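Local coordinates for acyl-coenzyme A oxidase 1 (Yarrowia lipolytica, PDB 5Y9D), which catalyses the FAD-dependent oxidation of acyl-CoA to trans-2-enoyl-CoA, passing electrons to oxygen to give hydrogen peroxide in peroxisomal fatty acid beta-oxidation, at residues T23-D28 with N664-Y669; S67-P72 with G648-F653. All blocks are in the same frame, centred on the assembly; numbering follows the deposited sequence.

Contact 1 of 2, residues T23-D28 with N664-Y669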
# COMPACT_ATOMS: atom_id res chain seq x y z
N THR A 23 34.92 14.28 -7.06
CA THR A 23 33.84 13.71 -6.27
C THR A 23 33.71 12.20 -6.33
O THR A 23 34.11 11.57 -7.28
CB THR A 23 32.45 14.32 -6.59
OG1 THR A 23 31.89 13.69 -7.74
CG2 THR A 23 32.55 15.78 -6.83
N ASN A 24 33.17 11.64 -5.26
CA ASN A 24 32.83 10.24 -5.16
C ASN A 24 31.34 10.08 -4.89
O ASN A 24 30.59 11.03 -4.90
CB ASN A 24 33.66 9.52 -4.10
CG ASN A 24 33.55 10.15 -2.74
OD1 ASN A 24 32.53 10.71 -2.38
ND2 ASN A 24 34.60 10.05 -1.97
N THR A 25 30.90 8.85 -4.66
CA THR A 25 29.50 8.57 -4.52
C THR A 25 28.97 9.40 -3.38
O THR A 25 27.87 9.89 -3.44
CB THR A 25 29.25 7.09 -4.20
OG1 THR A 25 30.01 6.28 -5.08
CG2 THR A 25 27.81 6.76 -4.38
N PHE A 26 29.76 9.55 -2.33
CA PHE A 26 29.32 10.20 -1.12
C PHE A 26 29.17 11.71 -1.28
O PHE A 26 28.20 12.28 -0.80
CB PHE A 26 30.29 9.89 0.01
CG PHE A 26 29.78 10.27 1.37
CD1 PHE A 26 28.69 9.59 1.93
CD2 PHE A 26 30.38 11.30 2.09
CE1 PHE A 26 28.22 9.93 3.17
CE2 PHE A 26 29.91 11.65 3.34
CZ PHE A 26 28.83 10.96 3.88
N THR A 27 30.09 12.34 -2.00
CA THR A 27 30.16 13.79 -2.10
C THR A 27 29.50 14.35 -3.35
O THR A 27 29.36 15.55 -3.50
CB THR A 27 31.65 14.26 -2.06
OG1 THR A 27 32.38 13.67 -3.16
CG2 THR A 27 32.30 13.86 -0.70
N ASP A 28 29.11 13.48 -4.26
CA ASP A 28 28.50 13.91 -5.51
C ASP A 28 27.10 14.53 -5.39
O ASP A 28 26.80 15.47 -6.10
CB ASP A 28 28.45 12.74 -6.48
CG ASP A 28 28.35 13.19 -7.91
OD1 ASP A 28 29.24 13.95 -8.37
OD2 ASP A 28 27.38 12.80 -8.57
N ASN A 664 22.29 16.63 -0.00
CA ASN A 664 23.42 15.91 0.61
C ASN A 664 22.86 14.66 1.26
O ASN A 664 22.90 14.47 2.47
CB ASN A 664 24.17 16.79 1.60
CG ASN A 664 25.60 16.32 1.84
OD1 ASN A 664 26.00 15.21 1.45
ND2 ASN A 664 26.37 17.15 2.51
N VAL A 665 22.33 13.81 0.40
CA VAL A 665 21.45 12.72 0.79
C VAL A 665 22.14 11.74 1.71
O VAL A 665 21.59 11.31 2.72
CB VAL A 665 20.97 11.99 -0.47
CG1 VAL A 665 20.24 10.72 -0.09
CG2 VAL A 665 20.08 12.90 -1.27
N TYR A 666 23.36 11.38 1.36
CA TYR A 666 24.07 10.28 1.99
C TYR A 666 24.67 10.69 3.31
O TYR A 666 24.61 9.96 4.27
CB TYR A 666 25.16 9.78 1.03
CG TYR A 666 24.63 9.15 -0.25
CD1 TYR A 666 23.70 8.13 -0.19
CD2 TYR A 666 25.10 9.54 -1.51
CE1 TYR A 666 23.24 7.51 -1.35
CE2 TYR A 666 24.64 8.93 -2.67
CZ TYR A 666 23.71 7.91 -2.59
OH TYR A 666 23.21 7.24 -3.73
N GLU A 667 25.20 11.90 3.38
CA GLU A 667 25.70 12.42 4.62
C GLU A 667 24.57 12.50 5.64
O GLU A 667 24.69 11.96 6.76
CB GLU A 667 26.39 13.78 4.44
CG GLU A 667 27.05 14.28 5.73
CD GLU A 667 28.38 14.98 5.48
OE1 GLU A 667 28.43 15.81 4.53
OE2 GLU A 667 29.36 14.67 6.22
N LYS A 668 23.46 13.13 5.24
CA LYS A 668 22.33 13.33 6.16
C LYS A 668 21.67 12.04 6.56
O LYS A 668 21.31 11.89 7.72
CB LYS A 668 21.32 14.31 5.58
CG LYS A 668 21.88 15.72 5.54
CD LYS A 668 20.88 16.71 5.01
CE LYS A 668 21.49 18.10 4.96
NZ LYS A 668 20.41 19.11 4.93
N TYR A 669 21.57 11.10 5.63
CA TYR A 669 20.99 9.78 5.90
C TYR A 669 21.84 9.00 6.88
O TYR A 669 21.36 8.41 7.83
CB TYR A 669 20.85 9.02 4.58
CG TYR A 669 20.24 7.64 4.60
CD1 TYR A 669 19.34 7.24 5.55
CD2 TYR A 669 20.52 6.76 3.58
CE1 TYR A 669 18.78 5.97 5.53
CE2 TYR A 669 19.97 5.49 3.53
CZ TYR A 669 19.09 5.09 4.50
OH TYR A 669 18.56 3.83 4.42
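The ring of Phe26 lies against the first turn of helix 665-676, touching Tyr666 and Glu667 obliquely through CD1, CE1 and CZ. CD1 of Phe26 comes within 3.6 Å of CB of Tyr666, CE1 lies 3.6 Å from Tyr666 C, at the peptide link to Glu667, and CZ reaches CA of Glu667 at 3.5 Å. With CG anti to the backbone N (chi1 -167°), the Phe26 side chain slides past that of Tyr666 in the opposite direction and crosses that of Glu667 at about a right angle. The Tyr666 ring meets the 23-28 backbone: Thr25 O stands 3.4 Å from CD2 of Tyr666, obliquely to the ring, and Phe26 O lies farther off, near the ring plane at its edge. These are van der Waals and carbonyl-to-ring contacts, and the two segments bury 243 Å² between them, both sides summed. The turn that presents Phe26 is an Asx motif leading toward helix 28-38, in which Asn24 OD1 accepts from Thr27 N at 3.0 Å while Asn24 N donates to Thr27 OG1, also at 3.0 Å. Thr23 OG1 ties the same turn to Asp28 OD1 (2.7 Å), and Asp28 forms a salt bridge with Arg338. The Tyr666 hydroxyl is hydrogen-bonded to Arg337, a residue of the FAD pocket. Thr25 OG1 bonds to Glu181 of the second subunit, whose Ile200 packs on Phe26.

Contact 2 of 2, residues S67-P72 with G648-F653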
# COMPACT_ATOMS: atom_id res chain seq x y z
N SER A 67 5.33 28.42 12.43
CA SER A 67 4.87 28.11 13.77
C SER A 67 5.03 26.65 14.01
O SER A 67 5.59 26.27 15.03
CB SER A 67 3.43 28.51 14.00
OG SER A 67 3.36 29.91 13.89
N ILE A 68 4.58 25.83 13.08
CA ILE A 68 4.71 24.38 13.26
C ILE A 68 6.16 23.92 13.35
O ILE A 68 6.47 23.12 14.21
CB ILE A 68 3.91 23.59 12.22
CG1 ILE A 68 2.42 23.93 12.30
CG2 ILE A 68 4.03 22.09 12.48
CD1 ILE A 68 1.69 23.73 11.00
N GLU A 69 7.03 24.45 12.50
CA GLU A 69 8.48 24.12 12.47
C GLU A 69 9.25 24.40 13.74
O GLU A 69 10.21 23.72 14.08
CB GLU A 69 9.19 25.02 11.45
CG GLU A 69 9.17 24.55 10.02
CD GLU A 69 9.55 25.64 9.02
OE1 GLU A 69 10.11 26.69 9.43
OE2 GLU A 69 9.28 25.44 7.80
N ARG A 70 8.89 25.47 14.40
CA ARG A 70 9.76 26.01 15.42
C ARG A 70 9.36 25.58 16.83
O ARG A 70 10.21 25.54 17.72
CB ARG A 70 9.76 27.54 15.33
CG ARG A 70 10.40 28.10 14.07
CD ARG A 70 10.11 29.59 13.93
NE ARG A 70 10.90 30.23 12.89
CZ ARG A 70 10.94 31.55 12.67
NH1 ARG A 70 10.23 32.39 13.46
NH2 ARG A 70 11.69 32.04 11.68
N ASP A 71 8.08 25.28 17.01
CA ASP A 71 7.53 24.88 18.29
C ASP A 71 8.12 23.54 18.71
O ASP A 71 7.83 22.52 18.10
CB ASP A 71 6.00 24.77 18.19
CG ASP A 71 5.31 24.70 19.56
OD1 ASP A 71 5.99 24.31 20.55
OD2 ASP A 71 4.09 25.05 19.64
N PRO A 72 8.95 23.55 19.77
CA PRO A 72 9.64 22.34 20.16
C PRO A 72 8.75 21.20 20.67
O PRO A 72 9.17 20.06 20.59
CB PRO A 72 10.61 22.81 21.25
CG PRO A 72 10.07 24.10 21.75
CD PRO A 72 9.39 24.71 20.57
N GLY A 648 7.15 24.45 -1.59
CA GLY A 648 7.46 25.40 -0.56
C GLY A 648 7.81 24.75 0.76
O GLY A 648 7.80 25.43 1.76
N LEU A 649 8.11 23.46 0.76
CA LEU A 649 8.44 22.69 1.97
C LEU A 649 9.86 22.85 2.53
O LEU A 649 10.83 22.56 1.85
CB LEU A 649 8.21 21.22 1.73
CG LEU A 649 6.76 20.92 1.36
CD1 LEU A 649 6.54 19.44 1.25
CD2 LEU A 649 5.85 21.55 2.40
N SER A 650 9.96 23.27 3.79
CA SER A 650 11.24 23.28 4.48
C SER A 650 11.62 21.84 4.80
O SER A 650 10.84 20.93 4.56
CB SER A 650 11.13 24.08 5.76
OG SER A 650 10.47 23.34 6.77
N ASP A 651 12.82 21.63 5.34
CA ASP A 651 13.28 20.27 5.64
C ASP A 651 12.51 19.65 6.80
O ASP A 651 12.41 18.41 6.91
CB ASP A 651 14.79 20.22 5.90
CG ASP A 651 15.62 20.29 4.60
OD1 ASP A 651 15.09 20.11 3.48
OD2 ASP A 651 16.83 20.52 4.69
N PHE A 652 11.93 20.48 7.64
CA PHE A 652 11.11 19.98 8.70
C PHE A 652 9.92 19.17 8.11
O PHE A 652 9.61 18.08 8.60
CB PHE A 652 10.62 21.16 9.56
CG PHE A 652 9.69 20.75 10.67
CD1 PHE A 652 8.35 20.51 10.42
CD2 PHE A 652 10.16 20.58 11.97
CE1 PHE A 652 7.49 20.13 11.43
CE2 PHE A 652 9.31 20.21 12.98
CZ PHE A 652 7.97 19.99 12.73
N PHE A 653 9.23 19.74 7.12
CA PHE A 653 8.06 19.05 6.53
C PHE A 653 8.47 17.93 5.58
O PHE A 653 7.69 17.02 5.33
CB PHE A 653 7.08 20.01 5.85
CG PHE A 653 6.44 20.97 6.81
CD1 PHE A 653 5.29 20.63 7.48
CD2 PHE A 653 7.02 22.20 7.06
CE1 PHE A 653 4.70 21.50 8.38
CE2 PHE A 653 6.44 23.09 7.95
CZ PHE A 653 5.28 22.73 8.62
O HOH W 1 7.94 25.03 4.93
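Two phenylalanine rings from the short helix 651-654 meet the last turn of helix 55-70. One face of the Phe652 ring is covered through a CH-pi contact: CA of Glu69 sits 3.9 Å from the ring centroid and 6° off its normal. The Phe653 ring has CD1 of Phe652 over the centre of one face, while OE2 of Glu69 approaches in the ring plane at its edge, 3.7 Å from CE2 of Phe653. The Ile68 side chain runs at about a right angle to those of both phenylalanines; its CB lies 3.9 Å from CZ of Phe653, and its CG2 reaches CE1 of Phe652. A chi1 of 177° swings the Phe652 ring away from its own backbone N, and one face comes to lie against CA of Glu69, the two side chains sliding past each other in opposite directions. Were Phe652 replaced by an alanine, CA of Glu69 would probably lose its aromatic partner and a gap would open beside Ile68 and Phe653.

The polar end of Glu69 continues the contact. Ser650 OG donates to Glu69 OE2 at 2.6 Å, approaching from above the carboxylate plane, 53° out of it. The same hydroxyl oxygen weakly accepts from Phe652 N as the N-cap, so it joins the carboxylate to the helix start. A water donates to Glu69 OE2 and to Gly648 O, and accepts from Ser650 N at 2.9 Å, giving OE2 a second donor.

Around this junction Phe652 also packs on the loop residues Val76 and Val120, while Met65, earlier on helix 55-70, touches Phe653 and Leu649. The contact thus joins the N-terminal region of the chain to the short helix between helices 640-646 and 665-676.

Contacts 1 and 2 each bring an early part of the chain against its C-terminal helical region, with contact 2 nested inside the loop that contact 1 closes. Their centres are 24 Å apart, on the same side of the chain's centre. Helices 651-654 and 665-676 are consecutive, and the two contacts touch where Lys668 NZ lies 3.8 Å from Asp651 OD2, a long and weak approach. Contact 1 is the more peripheral, its centre about 35 Å from the centre of the chain, against about 21 Å for that of contact 2. Although neither forms an annotated site, the Tyr666 side chain in contact 1 is about 7 Å from a bound FAD.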